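Long-range contacts in K Homology domain-containing protein (Pyrococcus horikoshii, PDB 2E3U), which is a preribosomal RNA processing factor of the Dim2p family and probably binds RNA through its KH domains: residues A[116-125]-A[167-178]; A[154-162]-A[177-188]. One frame throughout, in Å; residues are numbered along the deposited sequence.

Interaction 1: A[116-125]-A[167-178]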
loop_
_atom_site.group_PDB
_atom_site.type_symbol
_atom_site.label_atom_id
_atom_site.label_comp_id
_atom_site.label_asym_id
_atom_site.label_seq_id
_atom_site.Cartn_x
_atom_site.Cartn_y
_atom_site.Cartn_z
ATOM N N GLY A 116 13.199 -3.150 6.468
ATOM C CA GLY A 116 13.315 -3.704 5.132
ATOM C C GLY A 116 12.009 -3.734 4.362
ATOM O O GLY A 116 11.970 -4.209 3.252
ATOM N N GLU A 117 10.919 -3.246 4.942
ATOM C CA GLU A 117 9.637 -3.279 4.224
ATOM C C GLU A 117 9.381 -1.912 3.598
ATOM O O GLU A 117 9.617 -0.874 4.236
ATOM C CB GLU A 117 8.492 -3.695 5.145
ATOM C CG GLU A 117 7.602 -4.744 4.553
ATOM C CD GLU A 117 7.986 -6.149 4.918
ATOM O OE1 GLU A 117 9.057 -6.413 5.464
ATOM O OE2 GLU A 117 7.193 -7.033 4.637
ATOM N N TYR A 118 8.921 -1.926 2.348
ATOM C CA TYR A 118 8.708 -0.717 1.556
ATOM C C TYR A 118 7.328 -0.762 0.918
ATOM O O TYR A 118 6.693 -1.819 0.849
ATOM C CB TYR A 118 9.756 -0.602 0.439
ATOM C CG TYR A 118 11.196 -0.485 0.926
ATOM C CD1 TYR A 118 11.846 0.749 0.976
ATOM C CD2 TYR A 118 11.895 -1.608 1.345
ATOM C CE1 TYR A 118 13.166 0.847 1.432
ATOM C CE2 TYR A 118 13.210 -1.521 1.804
ATOM C CZ TYR A 118 13.830 -0.293 1.856
ATOM O OH TYR A 118 15.142 -0.236 2.292
ATOM N N LEU A 119 6.900 0.399 0.447
ATOM C CA LEU A 119 5.634 0.588 -0.204
ATOM C C LEU A 119 5.960 0.952 -1.631
ATOM O O LEU A 119 6.859 1.742 -1.850
ATOM C CB LEU A 119 4.850 1.737 0.451
ATOM C CG LEU A 119 3.579 2.151 -0.251
ATOM C CD1 LEU A 119 2.521 1.014 -0.359
ATOM C CD2 LEU A 119 2.992 3.426 0.441
ATOM N N GLU A 120 5.239 0.372 -2.586
ATOM C CA GLU A 120 5.353 0.765 -3.976
ATOM C C GLU A 120 3.959 0.939 -4.556
ATOM O O GLU A 120 3.166 0.019 -4.519
ATOM C CB GLU A 120 6.203 -0.236 -4.810
ATOM C CG GLU A 120 6.001 -0.072 -6.356
ATOM C CD GLU A 120 7.236 -0.316 -7.221
ATOM O OE1 GLU A 120 7.257 0.174 -8.376
ATOM O OE2 GLU A 120 8.193 -0.997 -6.794
ATOM N N ILE A 121 3.669 2.126 -5.076
ATOM C CA ILE A 121 2.396 2.400 -5.760
ATOM C C ILE A 121 2.569 2.472 -7.280
ATOM O O ILE A 121 3.373 3.236 -7.803
ATOM C CB ILE A 121 1.738 3.732 -5.333
ATOM C CG1 ILE A 121 1.875 4.014 -3.837
ATOM C CG2 ILE A 121 0.276 3.799 -5.799
ATOM C CD1 ILE A 121 1.132 3.117 -2.972
ATOM N N ILE A 122 1.763 1.683 -7.976
ATOM C CA ILE A 122 1.796 1.589 -9.426
ATOM C C ILE A 122 0.500 2.159 -9.999
ATOM O O ILE A 122 -0.584 1.748 -9.598
ATOM C CB ILE A 122 1.939 0.090 -9.865
ATOM C CG1 ILE A 122 3.293 -0.486 -9.434
ATOM C CG2 ILE A 122 1.786 -0.066 -11.354
ATOM C CD1 ILE A 122 4.496 0.398 -9.847
ATOM N N ASN A 123 0.612 3.100 -10.937
ATOM C CA ASN A 123 -0.568 3.544 -11.679
ATOM C C ASN A 123 -0.879 2.492 -12.731
ATOM O O ASN A 123 -0.033 2.165 -13.554
ATOM C CB ASN A 123 -0.361 4.922 -12.329
ATOM C CG ASN A 123 -0.114 6.042 -11.302
ATOM O OD1 ASN A 123 -0.974 6.342 -10.460
ATOM N ND2 ASN A 123 1.059 6.684 -11.396
ATOM N N LEU A 124 -2.091 1.953 -12.670
ATOM C CA LEU A 124 -2.530 0.866 -13.544
ATOM C C LEU A 124 -2.372 1.254 -14.991
ATOM O O LEU A 124 -2.133 0.408 -15.864
ATOM C CB LEU A 124 -3.986 0.508 -13.277
ATOM C CG LEU A 124 -4.288 -0.344 -12.048
ATOM C CD1 LEU A 124 -5.772 -0.606 -11.921
ATOM C CD2 LEU A 124 -3.507 -1.620 -12.101
ATOM N N THR A 125 -2.470 2.554 -15.220
ATOM C CA THR A 125 -2.381 3.120 -16.540
ATOM C C THR A 125 -1.053 2.855 -17.247
ATOM O O THR A 125 -1.028 2.736 -18.471
ATOM C CB THR A 125 -2.734 4.615 -16.518
ATOM O OG1 THR A 125 -3.499 4.890 -17.672
ATOM C CG2 THR A 125 -1.502 5.520 -16.479
ATOM N N LYS A 167 -7.276 3.539 -9.470
ATOM C CA LYS A 167 -6.347 3.622 -10.582
ATOM C C LYS A 167 -4.946 3.092 -10.253
ATOM O O LYS A 167 -4.021 3.240 -11.052
ATOM C CB LYS A 167 -6.292 5.074 -11.112
ATOM C CG LYS A 167 -7.613 5.555 -11.739
ATOM C CD LYS A 167 -7.475 6.910 -12.426
ATOM C CE LYS A 167 -6.977 6.765 -13.877
ATOM N NZ LYS A 167 -7.096 8.047 -14.646
ATOM N N THR A 168 -4.788 2.466 -9.091
ATOM C CA THR A 168 -3.467 1.980 -8.669
ATOM C C THR A 168 -3.510 0.550 -8.204
ATOM O O THR A 168 -4.568 0.029 -7.871
ATOM C CB THR A 168 -2.867 2.798 -7.513
ATOM O OG1 THR A 168 -3.703 2.673 -6.351
ATOM C CG2 THR A 168 -2.683 4.298 -7.882
ATOM N N VAL A 169 -2.330 -0.073 -8.179
ATOM C CA VAL A 169 -2.062 -1.264 -7.393
ATOM C C VAL A 169 -0.976 -0.825 -6.446
ATOM O O VAL A 169 -0.064 -0.124 -6.863
ATOM C CB VAL A 169 -1.490 -2.463 -8.233
ATOM C CG1 VAL A 169 -1.561 -3.776 -7.451
ATOM C CG2 VAL A 169 -2.240 -2.618 -9.481
ATOM N N ALA A 170 -1.054 -1.232 -5.179
ATOM C CA ALA A 170 -0.012 -0.879 -4.198
ATOM C C ALA A 170 0.545 -2.161 -3.566
ATOM O O ALA A 170 -0.199 -3.095 -3.333
ATOM C CB ALA A 170 -0.549 0.069 -3.132
ATOM N N ILE A 171 1.848 -2.185 -3.311
ATOM C CA ILE A 171 2.555 -3.374 -2.877
ATOM C C ILE A 171 3.384 -3.038 -1.648
ATOM O O ILE A 171 3.965 -1.958 -1.566
ATOM C CB ILE A 171 3.468 -3.948 -3.989
ATOM C CG1 ILE A 171 2.717 -3.996 -5.333
ATOM C CG2 ILE A 171 3.978 -5.347 -3.586
ATOM C CD1 ILE A 171 3.567 -4.461 -6.571
ATOM N N ILE A 172 3.382 -3.946 -0.670
ATOM C CA ILE A 172 4.183 -3.820 0.550
ATOM C C ILE A 172 4.991 -5.077 0.699
ATOM O O ILE A 172 4.446 -6.167 0.634
ATOM C CB ILE A 172 3.328 -3.607 1.842
ATOM C CG1 ILE A 172 2.589 -2.271 1.794
ATOM C CG2 ILE A 172 4.238 -3.630 3.059
ATOM C CD1 ILE A 172 1.447 -2.147 2.829
ATOM N N GLY A 173 6.296 -4.925 0.839
ATOM C CA GLY A 173 7.188 -6.053 0.801
ATOM C C GLY A 173 8.608 -5.618 0.985
ATOM O O GLY A 173 8.901 -4.435 0.919
ATOM N N ASN A 174 9.511 -6.565 1.202
ATOM C CA ASN A 174 10.918 -6.221 0.998
ATOM C C ASN A 174 11.144 -6.032 -0.525
ATOM O O ASN A 174 10.294 -6.430 -1.319
ATOM C CB ASN A 174 11.865 -7.237 1.666
ATOM C CG ASN A 174 11.906 -8.580 0.957
ATOM O OD1 ASN A 174 12.071 -9.624 1.592
ATOM N ND2 ASN A 174 11.787 -8.561 -0.350
ATOM N N PRO A 175 12.267 -5.400 -0.939
ATOM C CA PRO A 175 12.371 -5.074 -2.360
ATOM C C PRO A 175 12.232 -6.275 -3.286
ATOM O O PRO A 175 11.777 -6.131 -4.424
ATOM C CB PRO A 175 13.790 -4.494 -2.471
ATOM C CG PRO A 175 14.011 -3.890 -1.084
ATOM C CD PRO A 175 13.465 -4.972 -0.200
ATOM N N ILE A 176 12.595 -7.456 -2.809
ATOM C CA ILE A 176 12.583 -8.655 -3.666
ATOM C C ILE A 176 11.152 -9.137 -3.843
ATOM O O ILE A 176 10.699 -9.332 -4.958
ATOM C CB ILE A 176 13.547 -9.756 -3.090
ATOM C CG1 ILE A 176 14.985 -9.345 -3.367
ATOM C CG2 ILE A 176 13.275 -11.176 -3.688
ATOM C CD1 ILE A 176 16.005 -9.913 -2.358
ATOM N N GLN A 177 10.441 -9.293 -2.735
ATOM C CA GLN A 177 9.008 -9.593 -2.726
ATOM C C GLN A 177 8.199 -8.642 -3.616
ATOM O O GLN A 177 7.382 -9.098 -4.405
ATOM C CB GLN A 177 8.472 -9.583 -1.268
ATOM C CG GLN A 177 9.063 -10.684 -0.365
ATOM C CD GLN A 177 8.704 -10.521 1.079
ATOM O OE1 GLN A 177 8.375 -9.416 1.552
ATOM N NE2 GLN A 177 8.767 -11.609 1.813
ATOM N N ILE A 178 8.417 -7.330 -3.468
ATOM C CA ILE A 178 7.771 -6.318 -4.325
ATOM C C ILE A 178 8.030 -6.565 -5.826
ATOM O O ILE A 178 7.125 -6.500 -6.658
ATOM C CB ILE A 178 8.227 -4.862 -3.968
ATOM C CG1 ILE A 178 7.673 -4.437 -2.599
ATOM C CG2 ILE A 178 7.781 -3.864 -5.053
ATOM C CD1 ILE A 178 8.148 -3.046 -2.151
HETATM O O HOH W 1 9.304 -8.969 4.394
#
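The Tyr118 ring has the Gly173 carbonyl oxygen at its edge, near the ring plane, and meets Pro175 obliquely, CE2 lying 3.8 Å from Pro175 CG. At the same end the Glu117 carboxylate and the Gln177 amide stand with planes 78° apart, and a water bridges them, 2.8 Å from Glu117 OE1. Glu117 OE2 carries a salt bridge to Arg111, while Gln177 OE1 takes the N-H of Asn174, at the N-cap position of helix 175-189. An alanine in place of Glu117 would remove the carboxylate and is likely to leave Arg111 without this salt-bridge partner and the water with one hold fewer. Between the strands, Tyr118, Glu120 and Ile122 each exchange two backbone hydrogen bonds with Gly173, Ile171 and Val169; Ile122 N to Val169 O, at 2.8 Å, is nearly linear. Leu124 N adds a seventh hydrogen bond, to Lys167 O. On one face Ile121 CD1 presses tightly on Ala170 CB (3.5 Å), and Leu119 CD1 rests on Ile172 CG1. On the other, Glu120, with CG anti to the backbone N (chi1 163°) and a bend at chi2, carries its carboxylate to helix 175-189, where OE2 touches Ile178 CG2 at 3.4 Å and OE1 pairs with Lys182. Antiparallel at 163°, strands 118-123 and 168-173 are the first and third strands of a type I KH domain, paired in its 1-3-2 sheet order.

Interaction 2: A[154-162]-A[177-188]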
loop_
_atom_site.group_PDB
_atom_site.type_symbol
_atom_site.label_atom_id
_atom_site.label_comp_id
_atom_site.label_asym_id
_atom_site.label_seq_id
_atom_site.Cartn_x
_atom_site.Cartn_y
_atom_site.Cartn_z
ATOM N N ILE A 154 -0.863 -14.329 -5.872
ATOM C CA ILE A 154 0.252 -13.354 -5.920
ATOM C C ILE A 154 0.844 -13.079 -4.547
ATOM O O ILE A 154 2.036 -13.125 -4.398
ATOM C CB ILE A 154 -0.111 -11.997 -6.611
ATOM C CG1 ILE A 154 -0.662 -12.246 -8.012
ATOM C CG2 ILE A 154 1.126 -11.075 -6.707
ATOM C CD1 ILE A 154 -1.241 -11.028 -8.647
ATOM N N GLU A 155 0.020 -12.809 -3.543
ATOM C CA GLU A 155 0.542 -12.506 -2.214
ATOM C C GLU A 155 1.250 -13.700 -1.545
ATOM O O GLU A 155 2.333 -13.541 -0.942
ATOM C CB GLU A 155 -0.595 -12.020 -1.292
ATOM C CG GLU A 155 -1.267 -10.725 -1.732
ATOM C CD GLU A 155 -2.186 -10.205 -0.676
ATOM O OE1 GLU A 155 -2.954 -11.020 -0.125
ATOM O OE2 GLU A 155 -2.153 -8.987 -0.373
ATOM N N GLU A 156 0.627 -14.888 -1.629
ATOM C CA GLU A 156 1.164 -16.084 -0.979
ATOM C C GLU A 156 2.539 -16.387 -1.551
ATOM O O GLU A 156 3.492 -16.589 -0.804
ATOM C CB GLU A 156 0.240 -17.297 -1.185
ATOM C CG GLU A 156 0.763 -18.582 -0.515
ATOM C CD GLU A 156 0.861 -18.433 0.999
ATOM O OE1 GLU A 156 1.885 -18.846 1.597
ATOM O OE2 GLU A 156 -0.092 -17.869 1.594
ATOM N N MET A 157 2.626 -16.367 -2.886
ATOM C CA MET A 157 3.824 -16.807 -3.598
ATOM C C MET A 157 4.951 -15.796 -3.627
ATOM O O MET A 157 6.108 -16.179 -3.546
ATOM C CB MET A 157 3.473 -17.327 -4.988
ATOM C CG MET A 157 3.148 -18.853 -4.908
ATOM S SD MET A 157 2.929 -19.491 -6.530
ATOM C CE MET A 157 2.211 -21.118 -6.324
ATOM N N SER A 158 4.617 -14.517 -3.724
ATOM C CA SER A 158 5.627 -13.452 -3.654
ATOM C C SER A 158 5.995 -13.040 -2.201
ATOM O O SER A 158 7.085 -12.580 -1.977
ATOM C CB SER A 158 5.128 -12.210 -4.382
ATOM O OG SER A 158 4.113 -11.581 -3.600
ATOM N N GLY A 159 5.079 -13.187 -1.250
ATOM C CA GLY A 159 5.281 -12.720 0.125
ATOM C C GLY A 159 4.934 -11.224 0.336
ATOM O O GLY A 159 4.969 -10.714 1.469
ATOM N N ALA A 160 4.640 -10.514 -0.745
ATOM C CA ALA A 160 4.187 -9.135 -0.684
ATOM C C ALA A 160 2.667 -9.028 -0.364
ATOM O O ALA A 160 1.901 -9.932 -0.650
ATOM C CB ALA A 160 4.503 -8.413 -2.001
ATOM N N SER A 161 2.257 -7.916 0.236
ATOM C CA SER A 161 0.849 -7.577 0.382
ATOM C C SER A 161 0.484 -6.709 -0.818
ATOM O O SER A 161 1.289 -5.884 -1.247
ATOM C CB SER A 161 0.629 -6.791 1.674
ATOM O OG SER A 161 0.930 -7.535 2.846
ATOM N N VAL A 162 -0.736 -6.865 -1.327
ATOM C CA VAL A 162 -1.168 -6.207 -2.580
ATOM C C VAL A 162 -2.545 -5.591 -2.446
ATOM O O VAL A 162 -3.460 -6.247 -2.027
ATOM C CB VAL A 162 -1.241 -7.203 -3.757
ATOM C CG1 VAL A 162 -1.858 -6.521 -5.008
ATOM C CG2 VAL A 162 0.176 -7.797 -4.057
ATOM N N GLN A 177 10.441 -9.293 -2.735
ATOM C CA GLN A 177 9.008 -9.593 -2.726
ATOM C C GLN A 177 8.199 -8.642 -3.616
ATOM O O GLN A 177 7.382 -9.098 -4.405
ATOM C CB GLN A 177 8.472 -9.583 -1.268
ATOM C CG GLN A 177 9.063 -10.684 -0.365
ATOM C CD GLN A 177 8.704 -10.521 1.079
ATOM O OE1 GLN A 177 8.375 -9.416 1.552
ATOM N NE2 GLN A 177 8.767 -11.609 1.813
ATOM N N ILE A 178 8.417 -7.330 -3.468
ATOM C CA ILE A 178 7.771 -6.318 -4.325
ATOM C C ILE A 178 8.030 -6.565 -5.826
ATOM O O ILE A 178 7.125 -6.500 -6.658
ATOM C CB ILE A 178 8.227 -4.862 -3.968
ATOM C CG1 ILE A 178 7.673 -4.437 -2.599
ATOM C CG2 ILE A 178 7.781 -3.864 -5.053
ATOM C CD1 ILE A 178 8.148 -3.046 -2.151
ATOM N N GLU A 179 9.295 -6.812 -6.155
ATOM C CA GLU A 179 9.733 -7.050 -7.507
ATOM C C GLU A 179 9.029 -8.273 -8.131
ATOM O O GLU A 179 8.610 -8.231 -9.298
ATOM C CB GLU A 179 11.262 -7.233 -7.486
ATOM C CG GLU A 179 11.971 -6.725 -8.694
ATOM C CD GLU A 179 11.558 -7.445 -9.950
ATOM O OE1 GLU A 179 11.328 -6.745 -10.968
ATOM O OE2 GLU A 179 11.465 -8.707 -9.918
ATOM N N ILE A 180 8.899 -9.356 -7.358
ATOM C CA ILE A 180 8.162 -10.551 -7.777
ATOM C C ILE A 180 6.646 -10.296 -8.009
ATOM O O ILE A 180 6.093 -10.740 -9.027
ATOM C CB ILE A 180 8.344 -11.706 -6.758
ATOM C CG1 ILE A 180 9.799 -12.176 -6.714
ATOM C CG2 ILE A 180 7.396 -12.923 -7.092
ATOM C CD1 ILE A 180 10.103 -13.059 -5.531
ATOM N N ALA A 181 5.975 -9.638 -7.046
ATOM C CA ALA A 181 4.529 -9.315 -7.164
ATOM C C ALA A 181 4.346 -8.341 -8.292
ATOM O O ALA A 181 3.484 -8.528 -9.134
ATOM C CB ALA A 181 3.935 -8.733 -5.840
ATOM N N LYS A 182 5.163 -7.300 -8.326
ATOM C CA LYS A 182 5.143 -6.339 -9.439
ATOM C C LYS A 182 5.188 -7.014 -10.812
ATOM O O LYS A 182 4.364 -6.717 -11.686
ATOM C CB LYS A 182 6.301 -5.314 -9.322
ATOM C CG LYS A 182 6.055 -4.032 -10.089
ATOM C CD LYS A 182 7.302 -3.143 -10.225
ATOM C CE LYS A 182 7.083 -2.108 -11.337
ATOM N NZ LYS A 182 7.902 -0.873 -11.176
ATOM N N THR A 183 6.192 -7.864 -11.009
ATOM C CA THR A 183 6.351 -8.636 -12.266
ATOM C C THR A 183 5.134 -9.513 -12.639
ATOM O O THR A 183 4.694 -9.463 -13.779
ATOM C CB THR A 183 7.623 -9.491 -12.239
ATOM O OG1 THR A 183 8.738 -8.646 -11.929
ATOM C CG2 THR A 183 7.873 -10.124 -13.583
ATOM N N ALA A 184 4.586 -10.271 -11.678
ATOM C CA ALA A 184 3.369 -11.071 -11.890
ATOM C C ALA A 184 2.187 -10.195 -12.311
ATOM O O ALA A 184 1.465 -10.520 -13.244
ATOM C CB ALA A 184 3.021 -11.822 -10.628
ATOM N N ILE A 185 2.011 -9.080 -11.604
ATOM C CA ILE A 185 0.924 -8.114 -11.859
ATOM C C ILE A 185 1.030 -7.512 -13.276
ATOM O O ILE A 185 0.035 -7.419 -13.975
ATOM C CB ILE A 185 0.940 -7.000 -10.759
ATOM C CG1 ILE A 185 0.407 -7.544 -9.430
ATOM C CG2 ILE A 185 0.230 -5.695 -11.204
ATOM C CD1 ILE A 185 0.721 -6.596 -8.229
ATOM N N GLU A 186 2.241 -7.110 -13.671
ATOM C CA GLU A 186 2.541 -6.635 -15.016
ATOM C C GLU A 186 2.168 -7.662 -16.103
ATOM O O GLU A 186 1.459 -7.328 -17.043
ATOM C CB GLU A 186 4.021 -6.212 -15.115
ATOM C CG GLU A 186 4.317 -4.824 -14.486
ATOM C CD GLU A 186 5.809 -4.458 -14.446
ATOM O OE1 GLU A 186 6.689 -5.357 -14.554
ATOM O OE2 GLU A 186 6.107 -3.263 -14.277
ATOM N N LYS A 187 2.630 -8.906 -15.961
ATOM C CA LYS A 187 2.181 -10.022 -16.797
ATOM C C LYS A 187 0.656 -10.176 -16.917
ATOM O O LYS A 187 0.121 -10.302 -18.006
ATOM C CB LYS A 187 2.796 -11.332 -16.302
ATOM C CG LYS A 187 4.252 -11.446 -16.632
ATOM C CD LYS A 187 4.904 -12.503 -15.805
ATOM C CE LYS A 187 6.406 -12.403 -15.974
ATOM N NZ LYS A 187 6.814 -13.035 -17.273
ATOM N N LEU A 188 -0.031 -10.173 -15.785
ATOM C CA LEU A 188 -1.485 -10.316 -15.747
ATOM C C LEU A 188 -2.182 -9.138 -16.419
ATOM O O LEU A 188 -3.181 -9.338 -17.097
ATOM C CB LEU A 188 -1.972 -10.461 -14.313
ATOM C CG LEU A 188 -1.653 -11.761 -13.587
ATOM C CD1 LEU A 188 -1.720 -11.515 -12.072
ATOM C CD2 LEU A 188 -2.563 -12.917 -14.028
#
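Ile154 O is gripped twice by Ser158: the backbone N reaches it at 3.0 Å, and Ser158 OG comes at 2.7 Å from the opposite face of the carbonyl plane. The hydroxyl stands between backbone N and carbonyl carbon (chi1 73°), turned back along helix 149-158, and also accepts from Ala160 N, 3.1 Å from Ser158 OG, closing an ST turn. Gly159, at the centre of that turn, leaves the helix with a positive phi of 84°; a side chain there would run into the Gln177 amide. Just before it, Ser158 O lies 3.2 Å from Gln177 CG, so the helix end packs on the aliphatic part of Gln177. Gly159 O is hydrogen-bonded to Arg111.

Across the helix pair, whose axes lie 140° apart, the side-chain contacts are mostly between carbons. Ala181 CB fits among four residues: it is 3.6 Å from Ser158 OG, 3.8 Å from Ile154 CG2, and within reach of Ala160 CB and Val162 CG2. Ser158 CB sits against the CG2 branch of Ile180. Farther along, Ile154 CD1 and Leu188 CD1 meet tip to tip at a tight 3.5 Å, while Ile185 crosses Ile154 at about a right angle and points its CD1 at Val162 CG1. Behind this surface Val162 N donates to Glu155 OE2, which also forms a salt bridge with Arg108.

No hydrogen bond passes between the two segments. The Ser158 hydroxyl can face a methyl group because its bonds are made to Ile154 O and Ala160 N within its own segment, so shape and the burial of methyl groups, rather than directed polar bonds, join helix 149-158 and the turn into strand 161-165 to helix 175-189.

Overall arrangement
Both contacts belong to the second KH domain and share helix 175-189 through Gln177 and Ile178, their centres about 9 Å apart. Interaction 1 is partly buried: an edge strand is held by regular backbone bonds, with glutamates whose carboxylates pair with Arg111 and Lys182. Interaction 2 is buried, joining helix 149-158 and the turn after it to helix 175-189 by side-chain packing, with no hydrogen bond crossing between its segments. Strand 168-173 links them, since it lies between 118-123 and 161-165 and its Ile172 O probably bonds to Ser161 N. The Glu120–Lys182 salt bridge and the packing of Ala160 on Ile171 tie the sheet to the helical layer of interaction 2.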